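Protein arginine N-methyltransferase SFM1 (Saccharomyces cerevisiae, PDB 5C77) transfers one methyl group from S-adenosyl-L-methionine to an arginine of the ribosomal protein S3, as a SPOUT-family protein arginine methyltransferase. Local coordinates at residues N31-S36 with R56-D61; V80-P85 with Y101-G106. One frame throughout, in Å; residues are numbered along the deposited sequence.

Contact 1 of 2, residues N31-S36 with R56-D61; sequences NLILSS and RWTTKD
A beta-alpha-beta unit closes where strand 32-35 meets the short strand 56-57 in parallel, after the chain has passed through helix 48-52. Leu-34 and Trp-57 form the clear bridge, their CA atoms 4.4 Å apart. Leu-34 is gripped through both of its backbone polar groups: its N donates to Arg-56 O at 2.8 Å, nearly straight at 172° and in the carbonyl plane, while its O accepts a more bent bond from Thr-58 N, also 2.8 Å. Beyond the strand, Ser-36 N donates to Lys-60 O. At the other end a water bridges Leu-32 O and Arg-56 N. Thr-58 uses its two branches differently. OG1, set anti to its own backbone N (chi1 175°), accepts from Lys-60 N at 2.9 Å in an ST turn and also bonds Asp-68; CG2 lies 3.5 Å from Leu-34 O and meets Ile-33 CG2 at 3.9 Å. With a valine here the hydroxyl is gone, which would probably leave Lys-60 N and Asp-68 OD2 without their partner and free the turn to relax. The Arg-56 chain, bent at chi3 (78°), starts beside Leu-32 O and ends in a salt bridge with Asp-71. Strand 3-6 pairs with the other edge of strand 32-35, its Glu-6 bonding Ser-36 OG, and helix 14-27 packs on Leu-32 and Leu-34.

Contact 2 of 2, residues V80-P85 with Y101-G106; sequences VCLLDP and YFVFGG. With SAH (S-adenosyl-L-homocysteine), chain C.
Leu-83 and Phe-104 run alongside each other on one face of the sheet, and the methyl CD1 of Leu-83 sits over one face of the Phe-104 ring, 3.4 Å from CZ. Leu-83 CG stands anti to the carbonyl carbon (chi1 -65°), which directs this methyl to the rings; it also touches Phe-102 at the ring edge. Cys-81 adds an oblique sulfur-aromatic contact, SG 5.1 Å from the Phe-102 ring centroid. On the other face Val-80 CG1 meets Val-103 CG2 at 3.6 Å. At the C-terminal end of strand 80-83, Leu-83 O accepts from the ribose O2' of S-adenosyl-L-homocysteine at 2.8 Å; just beyond it, Pro-85 CB lies 3.5 Å from adenine C6. Parallel pairing holds the register: Cys-81 N donates to Tyr-101 O, Val-103 N to Cys-81 O at 2.8 Å (174°), and Leu-83 N to Val-103 O at 2.9 Å (173°). Farther out, strand 128-131 bonds the far edge of strand 80-83, and helix 140-151 packs on Phe-102. The strand ends, Leu-83 to Pro-85 and Phe-104 to Gly-106, thus form part of this SPOUT methyltransferase's ligand pocket: largely apolar side chains cover the pair, while the Leu-83 carbonyl, following the last interstrand bond, accepts from the ribose hydroxyl.

Overall arrangement
Contact 1 closes before contact 2 opens, and strands 56-57 and 80-83 follow one another in the chain. Both belong to one mixed sheet within the SPOUT-family region; their centres are 14 Å apart and their nearest atoms about 6 Å, without touching. Strand 3-6 joins them, pairing in parallel with 32-35 on one side and with 101-108 on the other. The two differ in their surroundings: all the residues that touch across contact 2 are buried, and it supplies six residues of the S-adenosyl-L-homocysteine pocket, whereas contact 1 is partly exposed, with the side chain of Leu-34 about 10 Å from the bound S-adenosyl-L-homocysteine. The same sheet therefore runs from the ligand site out to a more open flank at strand 56-57.

Contact 1 of 2, residues N31-S36 with R56-D61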
ATOM      1  N   ASN A  31      -1.078   1.424  -6.790  1.00 37.78           N
ATOM      2  CA  ASN A  31      -0.670   0.051  -7.033  1.00 36.34           C
ATOM      3  C   ASN A  31      -1.794  -0.868  -7.510  1.00 36.36           C
ATOM      4  O   ASN A  31      -1.555  -2.014  -7.883  1.00 36.41           O
ATOM      5  CB  ASN A  31      -0.008  -0.499  -5.779  1.00 35.25           C
ATOM      6  CG  ASN A  31       1.257   0.247  -5.441  1.00 34.53           C
ATOM      7  OD1 ASN A  31       2.157   0.345  -6.270  1.00 35.34           O
ATOM      8  ND2 ASN A  31       1.318   0.817  -4.241  1.00 33.66           N
ATOM      9  N   LEU A  32      -3.017  -0.354  -7.509  1.00 36.48           N
ATOM     10  CA  LEU A  32      -4.149  -1.115  -8.002  1.00 36.81           C
ATOM     11  C   LEU A  32      -4.718  -0.475  -9.259  1.00 36.16           C
ATOM     12  O   LEU A  32      -5.004   0.710  -9.273  1.00 37.96           O
ATOM     13  CB  LEU A  32      -5.240  -1.187  -6.936  1.00 36.42           C
ATOM     14  CG  LEU A  32      -6.467  -1.996  -7.376  1.00 37.36           C
ATOM     15  CD1 LEU A  32      -6.078  -3.453  -7.659  1.00 35.60           C
ATOM     16  CD2 LEU A  32      -7.578  -1.909  -6.344  1.00 38.16           C
ATOM     17  N   ILE A  33      -4.881  -1.249 -10.320  1.00 35.49           N
ATOM     18  CA  ILE A  33      -5.687  -0.779 -11.437  1.00 36.15           C
ATOM     19  C   ILE A  33      -6.930  -1.648 -11.600  1.00 35.36           C
ATOM     20  O   ILE A  33      -6.837  -2.866 -11.713  1.00 35.26           O
ATOM     21  CB  ILE A  33      -4.898  -0.686 -12.767  1.00 36.80           C
ATOM     22  CG1 ILE A  33      -3.938   0.510 -12.746  1.00 37.95           C
ATOM     23  CG2 ILE A  33      -5.845  -0.480 -13.929  1.00 36.93           C
ATOM     24  CD1 ILE A  33      -2.615   0.253 -12.072  1.00 40.19           C
ATOM     25  N   LEU A  34      -8.099  -1.019 -11.574  1.00 35.61           N
ATOM     26  CA  LEU A  34      -9.345  -1.716 -11.887  1.00 35.80           C
ATOM     27  C   LEU A  34      -9.589  -1.626 -13.398  1.00 35.58           C
ATOM     28  O   LEU A  34      -9.744  -0.532 -13.946  1.00 35.87           O
ATOM     29  CB  LEU A  34     -10.519  -1.110 -11.106  1.00 35.31           C
ATOM     30  CG  LEU A  34     -11.835  -1.898 -11.191  1.00 35.88           C
ATOM     31  CD1 LEU A  34     -11.702  -3.301 -10.586  1.00 35.97           C
ATOM     32  CD2 LEU A  34     -12.975  -1.139 -10.546  1.00 34.17           C
ATOM     33  N   SER A  35      -9.601  -2.769 -14.074  1.00 36.59           N
ATOM     34  CA  SER A  35      -9.660  -2.770 -15.531  1.00 37.07           C
ATOM     35  C   SER A  35     -10.916  -3.423 -16.122  1.00 38.44           C
ATOM     36  O   SER A  35     -11.750  -3.983 -15.401  1.00 37.28           O
ATOM     37  CB  SER A  35      -8.420  -3.444 -16.098  1.00 36.87           C
ATOM     38  OG  SER A  35      -8.494  -4.843 -15.899  1.00 38.19           O
ATOM     39  N   SER A  36     -11.037  -3.312 -17.444  1.00 41.52           N
ATOM     40  CA  SER A  36     -12.091  -3.965 -18.229  1.00 43.72           C
ATOM     41  C   SER A  36     -13.494  -3.592 -17.820  1.00 44.53           C
ATOM     42  O   SER A  36     -14.391  -4.422 -17.891  1.00 45.82           O
ATOM     43  CB  SER A  36     -11.962  -5.486 -18.178  1.00 44.17           C
ATOM     44  OG  SER A  36     -10.765  -5.920 -18.801  1.00 47.79           O
ATOM     45  N   ARG A  56      -7.770   3.928  -9.268  1.00 37.98           N
ATOM     46  CA  ARG A  56      -7.418   4.018 -10.680  1.00 38.00           C
ATOM     47  C   ARG A  56      -8.205   2.953 -11.435  1.00 38.10           C
ATOM     48  O   ARG A  56      -8.120   1.763 -11.134  1.00 37.27           O
ATOM     49  CB  ARG A  56      -5.912   3.855 -10.900  1.00 38.04           C
ATOM     50  CG  ARG A  56      -5.053   4.799 -10.049  1.00 39.74           C
ATOM     51  CD  ARG A  56      -3.562   4.513 -10.182  1.00 39.61           C
ATOM     52  NE  ARG A  56      -3.017   5.056 -11.422  1.00 40.85           N
ATOM     53  CZ  ARG A  56      -1.760   4.889 -11.830  1.00 42.98           C
ATOM     54  NH1 ARG A  56      -0.900   4.193 -11.099  1.00 43.74           N
ATOM     55  NH2 ARG A  56      -1.359   5.423 -12.976  1.00 45.85           N
ATOM     56  N   TRP A  57      -8.993   3.396 -12.405  1.00 38.62           N
ATOM     57  CA  TRP A  57      -9.869   2.509 -13.136  1.00 39.61           C
ATOM     58  C   TRP A  57      -9.717   2.754 -14.624  1.00 40.51           C
ATOM     59  O   TRP A  57      -9.222   3.806 -15.034  1.00 40.92           O
ATOM     60  CB  TRP A  57     -11.309   2.761 -12.720  1.00 40.25           C
ATOM     61  CG  TRP A  57     -11.767   4.171 -12.984  1.00 40.70           C
ATOM     62  CD1 TRP A  57     -11.674   5.240 -12.136  1.00 40.47           C
ATOM     63  CD2 TRP A  57     -12.397   4.663 -14.178  1.00 41.30           C
ATOM     64  NE1 TRP A  57     -12.209   6.365 -12.727  1.00 39.87           N
ATOM     65  CE2 TRP A  57     -12.658   6.036 -13.982  1.00 40.97           C
ATOM     66  CE3 TRP A  57     -12.775   4.072 -15.394  1.00 41.32           C
ATOM     67  CZ2 TRP A  57     -13.273   6.826 -14.951  1.00 40.45           C
ATOM     68  CZ3 TRP A  57     -13.383   4.859 -16.353  1.00 40.92           C
ATOM     69  CH2 TRP A  57     -13.627   6.219 -16.127  1.00 40.69           C
ATOM     70  N   THR A  58     -10.147   1.785 -15.427  1.00 40.25           N
ATOM     71  CA  THR A  58     -10.114   1.938 -16.871  1.00 40.05           C
ATOM     72  C   THR A  58     -11.062   0.979 -17.586  1.00 40.47           C
ATOM     73  O   THR A  58     -11.340  -0.125 -17.104  1.00 39.82           O
ATOM     74  CB  THR A  58      -8.689   1.743 -17.422  1.00 39.96           C
ATOM     75  OG1 THR A  58      -8.713   1.794 -18.857  1.00 37.99           O
ATOM     76  CG2 THR A  58      -8.123   0.402 -16.963  1.00 39.86           C
ATOM     77  N   THR A  59     -11.550   1.418 -18.740  1.00 41.64           N
ATOM     78  CA  THR A  59     -12.398   0.600 -19.595  1.00 43.33           C
ATOM     79  C   THR A  59     -11.534  -0.342 -20.420  1.00 45.63           C
ATOM     80  O   THR A  59     -12.019  -1.334 -20.955  1.00 45.94           O
ATOM     81  CB  THR A  59     -13.185   1.468 -20.575  1.00 42.74           C
ATOM     82  OG1 THR A  59     -12.269   2.290 -21.313  1.00 43.07           O
ATOM     83  CG2 THR A  59     -14.180   2.356 -19.835  1.00 40.88           C
ATOM     84  N   LYS A  60     -10.248  -0.024 -20.523  1.00 48.47           N
ATOM     85  CA  LYS A  60      -9.330  -0.813 -21.341  1.00 51.07           C
ATOM     86  C   LYS A  60      -9.093  -2.211 -20.784  1.00 52.79           C
ATOM     87  O   LYS A  60      -9.540  -2.552 -19.693  1.00 53.77           O
ATOM     88  CB  LYS A  60      -7.989  -0.090 -21.515  1.00 53.43           C
ATOM     89  CG  LYS A  60      -7.808   0.619 -22.858  1.00 54.65           C
ATOM     90  CD  LYS A  60      -8.744   1.803 -22.994  1.00 55.48           C
ATOM     91  CE  LYS A  60      -8.297   2.743 -24.106  1.00 57.00           C
ATOM     92  NZ  LYS A  60      -9.210   3.922 -24.236  1.00 58.44           N
ATOM     93  N   ASP A  61      -8.382  -3.015 -21.560  1.00 54.86           N
ATOM     94  CA  ASP A  61      -8.045  -4.373 -21.170  1.00 58.63           C
ATOM     95  C   ASP A  61      -6.542  -4.475 -20.943  1.00 59.32           C
ATOM     96  O   ASP A  61      -5.848  -3.461 -20.930  1.00 57.86           O
ATOM     97  CB  ASP A  61      -8.502  -5.366 -22.247  1.00 61.03           C
ATOM     98  CG  ASP A  61      -8.491  -4.760 -23.657  1.00 64.75           C
ATOM     99  OD1 ASP A  61      -7.675  -3.844 -23.933  1.00 67.02           O
ATOM    100  OD2 ASP A  61      -9.315  -5.206 -24.491  1.00 65.94           O
TER
HETATM  101  O   HOH W   1      -6.159   2.516  -7.748  1.00 31.33           O

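Contact 2 of 2, residues V80-P85 with Y101-G106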
ATOM      1  N   VAL A  80       3.835 -11.211 -16.436  1.00 40.30           N
ATOM      2  CA  VAL A  80       2.489 -10.944 -15.955  1.00 38.85           C
ATOM      3  C   VAL A  80       1.848 -12.210 -15.399  1.00 38.04           C
ATOM      4  O   VAL A  80       1.528 -13.148 -16.131  1.00 37.35           O
ATOM      5  CB  VAL A  80       1.601 -10.324 -17.039  1.00 38.87           C
ATOM      6  CG1 VAL A  80       0.223 -10.016 -16.472  1.00 37.88           C
ATOM      7  CG2 VAL A  80       2.262  -9.056 -17.600  1.00 38.81           C
ATOM      8  N   CYS A  81       1.679 -12.228 -14.085  1.00 37.68           N
ATOM      9  CA  CYS A  81       1.115 -13.385 -13.415  1.00 38.11           C
ATOM     10  C   CYS A  81      -0.415 -13.313 -13.328  1.00 37.62           C
ATOM     11  O   CYS A  81      -0.982 -12.401 -12.722  1.00 36.06           O
ATOM     12  CB  CYS A  81       1.724 -13.540 -12.024  1.00 38.23           C
ATOM     13  SG  CYS A  81       1.032 -14.918 -11.081  1.00 41.26           S
ATOM     14  N   LEU A  82      -1.078 -14.272 -13.960  1.00 37.50           N
ATOM     15  CA  LEU A  82      -2.514 -14.434 -13.783  1.00 37.41           C
ATOM     16  C   LEU A  82      -2.776 -15.365 -12.597  1.00 38.38           C
ATOM     17  O   LEU A  82      -2.235 -16.466 -12.531  1.00 39.63           O
ATOM     18  CB  LEU A  82      -3.158 -15.004 -15.051  1.00 36.84           C
ATOM     19  CG  LEU A  82      -4.585 -15.528 -14.866  1.00 36.74           C
ATOM     20  CD1 LEU A  82      -5.570 -14.373 -14.753  1.00 36.52           C
ATOM     21  CD2 LEU A  82      -4.977 -16.495 -15.982  1.00 36.49           C
ATOM     22  N   LEU A  83      -3.595 -14.920 -11.654  1.00 38.10           N
ATOM     23  CA  LEU A  83      -3.911 -15.751 -10.506  1.00 39.36           C
ATOM     24  C   LEU A  83      -5.201 -16.547 -10.705  1.00 41.82           C
ATOM     25  O   LEU A  83      -6.257 -15.989 -10.995  1.00 43.90           O
ATOM     26  CB  LEU A  83      -3.921 -14.904  -9.236  1.00 38.85           C
ATOM     27  CG  LEU A  83      -2.491 -14.397  -9.013  1.00 37.71           C
ATOM     28  CD1 LEU A  83      -2.436 -13.002  -8.456  1.00 37.01           C
ATOM     29  CD2 LEU A  83      -1.727 -15.368  -8.122  1.00 37.80           C
ATOM     30  N   ASP A  84      -5.086 -17.863 -10.561  1.00 43.74           N
ATOM     31  CA  ASP A  84      -6.165 -18.798 -10.861  1.00 44.94           C
ATOM     32  C   ASP A  84      -6.100 -19.977  -9.899  1.00 44.76           C
ATOM     33  O   ASP A  84      -5.066 -20.635  -9.796  1.00 44.30           O
ATOM     34  CB  ASP A  84      -6.025 -19.295 -12.301  1.00 48.86           C
ATOM     35  CG  ASP A  84      -6.975 -20.439 -12.636  1.00 50.45           C
ATOM     36  OD1 ASP A  84      -8.078 -20.530 -12.057  1.00 52.53           O
ATOM     37  OD2 ASP A  84      -6.617 -21.248 -13.511  1.00 51.92           O
ATOM     38  N   PRO A  85      -7.208 -20.240  -9.183  1.00 43.47           N
ATOM     39  CA  PRO A  85      -7.281 -21.338  -8.210  1.00 43.39           C
ATOM     40  C   PRO A  85      -7.177 -22.720  -8.862  1.00 44.09           C
ATOM     41  O   PRO A  85      -6.976 -23.711  -8.172  1.00 42.65           O
ATOM     42  CB  PRO A  85      -8.656 -21.143  -7.569  1.00 42.79           C
ATOM     43  CG  PRO A  85      -9.433 -20.371  -8.577  1.00 43.62           C
ATOM     44  CD  PRO A  85      -8.459 -19.465  -9.233  1.00 43.12           C
ATOM     45  N   TYR A 101       3.337  -7.603 -12.739  1.00 37.41           N
ATOM     46  CA  TYR A 101       1.889  -7.430 -12.603  1.00 37.05           C
ATOM     47  C   TYR A 101       1.183  -8.698 -12.157  1.00 35.63           C
ATOM     48  O   TYR A 101       1.520  -9.800 -12.599  1.00 34.74           O
ATOM     49  CB  TYR A 101       1.270  -6.985 -13.920  1.00 37.71           C
ATOM     50  CG  TYR A 101       1.712  -5.620 -14.361  1.00 39.00           C
ATOM     51  CD1 TYR A 101       1.013  -4.488 -13.965  1.00 39.03           C
ATOM     52  CD2 TYR A 101       2.829  -5.461 -15.180  1.00 38.69           C
ATOM     53  CE1 TYR A 101       1.410  -3.238 -14.368  1.00 40.65           C
ATOM     54  CE2 TYR A 101       3.236  -4.213 -15.585  1.00 39.94           C
ATOM     55  CZ  TYR A 101       2.522  -3.105 -15.178  1.00 40.84           C
ATOM     56  OH  TYR A 101       2.916  -1.857 -15.578  1.00 44.05           O
ATOM     57  N   PHE A 102       0.183  -8.519 -11.299  1.00 34.36           N
ATOM     58  CA  PHE A 102      -0.615  -9.619 -10.783  1.00 33.88           C
ATOM     59  C   PHE A 102      -2.077  -9.419 -11.121  1.00 33.45           C
ATOM     60  O   PHE A 102      -2.724  -8.500 -10.628  1.00 33.55           O
ATOM     61  CB  PHE A 102      -0.406  -9.758  -9.287  1.00 33.90           C
ATOM     62  CG  PHE A 102       0.962 -10.201  -8.942  1.00 34.50           C
ATOM     63  CD1 PHE A 102       1.982  -9.276  -8.793  1.00 34.00           C
ATOM     64  CD2 PHE A 102       1.249 -11.542  -8.827  1.00 34.52           C
ATOM     65  CE1 PHE A 102       3.264  -9.679  -8.512  1.00 34.32           C
ATOM     66  CE2 PHE A 102       2.534 -11.958  -8.535  1.00 35.27           C
ATOM     67  CZ  PHE A 102       3.547 -11.023  -8.382  1.00 34.21           C
ATOM     68  N   VAL A 103      -2.591 -10.293 -11.973  1.00 33.95           N
ATOM     69  CA  VAL A 103      -3.917 -10.111 -12.545  1.00 34.55           C
ATOM     70  C   VAL A 103      -4.954 -11.031 -11.898  1.00 34.83           C
ATOM     71  O   VAL A 103      -4.708 -12.214 -11.652  1.00 34.79           O
ATOM     72  CB  VAL A 103      -3.890 -10.293 -14.088  1.00 33.94           C
ATOM     73  CG1 VAL A 103      -5.255 -10.022 -14.697  1.00 33.72           C
ATOM     74  CG2 VAL A 103      -2.844  -9.378 -14.700  1.00 33.14           C
ATOM     75  N   PHE A 104      -6.109 -10.451 -11.607  1.00 35.91           N
ATOM     76  CA  PHE A 104      -7.205 -11.181 -11.019  1.00 37.05           C
ATOM     77  C   PHE A 104      -8.359 -11.180 -11.999  1.00 39.72           C
ATOM     78  O   PHE A 104      -8.850 -10.118 -12.403  1.00 40.90           O
ATOM     79  CB  PHE A 104      -7.583 -10.569  -9.677  1.00 35.21           C
ATOM     80  CG  PHE A 104      -6.457 -10.588  -8.686  1.00 34.99           C
ATOM     81  CD1 PHE A 104      -5.454  -9.636  -8.736  1.00 34.26           C
ATOM     82  CD2 PHE A 104      -6.379 -11.579  -7.730  1.00 35.10           C
ATOM     83  CE1 PHE A 104      -4.406  -9.668  -7.845  1.00 34.29           C
ATOM     84  CE2 PHE A 104      -5.339 -11.610  -6.835  1.00 34.79           C
ATOM     85  CZ  PHE A 104      -4.350 -10.655  -6.890  1.00 34.96           C
ATOM     86  N   GLY A 105      -8.739 -12.387 -12.420  1.00 41.57           N
ATOM     87  CA  GLY A 105      -9.862 -12.600 -13.317  1.00 43.06           C
ATOM     88  C   GLY A 105     -11.061 -13.066 -12.520  1.00 45.04           C
ATOM     89  O   GLY A 105     -11.423 -12.436 -11.528  1.00 45.10           O
ATOM     90  N   GLY A 106     -11.659 -14.178 -12.932  1.00 46.29           N
ATOM     91  CA  GLY A 106     -12.804 -14.726 -12.227  1.00 48.42           C
ATOM     92  C   GLY A 106     -13.915 -15.199 -13.152  1.00 50.70           C
ATOM     93  O   GLY A 106     -13.676 -15.512 -14.325  1.00 50.38           O
TER
HETATM   94  N   SAH C 301     -17.580 -11.914  -8.454  1.00 80.67           N
HETATM   95  CA  SAH C 301     -16.394 -12.673  -8.839  1.00 80.34           C
HETATM   96  CB  SAH C 301     -15.442 -12.821  -7.650  1.00 77.10           C
HETATM   97  CG  SAH C 301     -13.995 -13.146  -8.021  1.00 74.52           C
HETATM   98  SD  SAH C 301     -12.902 -13.406  -6.595  1.00 73.02           S
HETATM   99  C   SAH C 301     -16.783 -14.039  -9.414  1.00 80.62           C
HETATM  100  O   SAH C 301     -15.930 -14.807  -9.873  1.00 80.71           O
HETATM  101  OXT SAH C 301     -17.963 -14.407  -9.443  1.00 82.47           O
HETATM  102  C5' SAH C 301     -12.034 -14.693  -7.522  1.00 62.36           C
HETATM  103  C4' SAH C 301     -10.640 -14.269  -7.967  1.00 56.12           C
HETATM  104  O4' SAH C 301      -9.735 -14.261  -6.876  1.00 51.19           O
HETATM  105  C3' SAH C 301     -10.106 -15.252  -8.999  1.00 53.86           C
HETATM  106  O3' SAH C 301     -10.238 -14.720 -10.287  1.00 55.81           O
HETATM  107  C2' SAH C 301      -8.645 -15.387  -8.677  1.00 52.42           C
HETATM  108  O2' SAH C 301      -7.917 -14.422  -9.413  1.00 52.21           O
HETATM  109  C1' SAH C 301      -8.576 -15.001  -7.220  1.00 49.31           C
HETATM  110  N9  SAH C 301      -8.470 -16.223  -6.403  1.00 45.42           N
HETATM  111  C8  SAH C 301      -9.351 -16.669  -5.454  1.00 43.64           C
HETATM  112  N7  SAH C 301      -8.885 -17.823  -4.937  1.00 41.70           N
HETATM  113  C5  SAH C 301      -7.718 -18.127  -5.544  1.00 41.91           C
HETATM  114  C6  SAH C 301      -6.820 -19.183  -5.402  1.00 41.03           C
HETATM  115  N6  SAH C 301      -7.043 -20.156  -4.526  1.00 39.85           N
HETATM  116  N1  SAH C 301      -5.686 -19.215  -6.188  1.00 40.54           N
HETATM  117  C2  SAH C 301      -5.433 -18.216  -7.098  1.00 40.60           C
HETATM  118  N3  SAH C 301      -6.325 -17.179  -7.236  1.00 42.42           N
HETATM  119  C4  SAH C 301      -7.444 -17.128  -6.471  1.00 43.67           C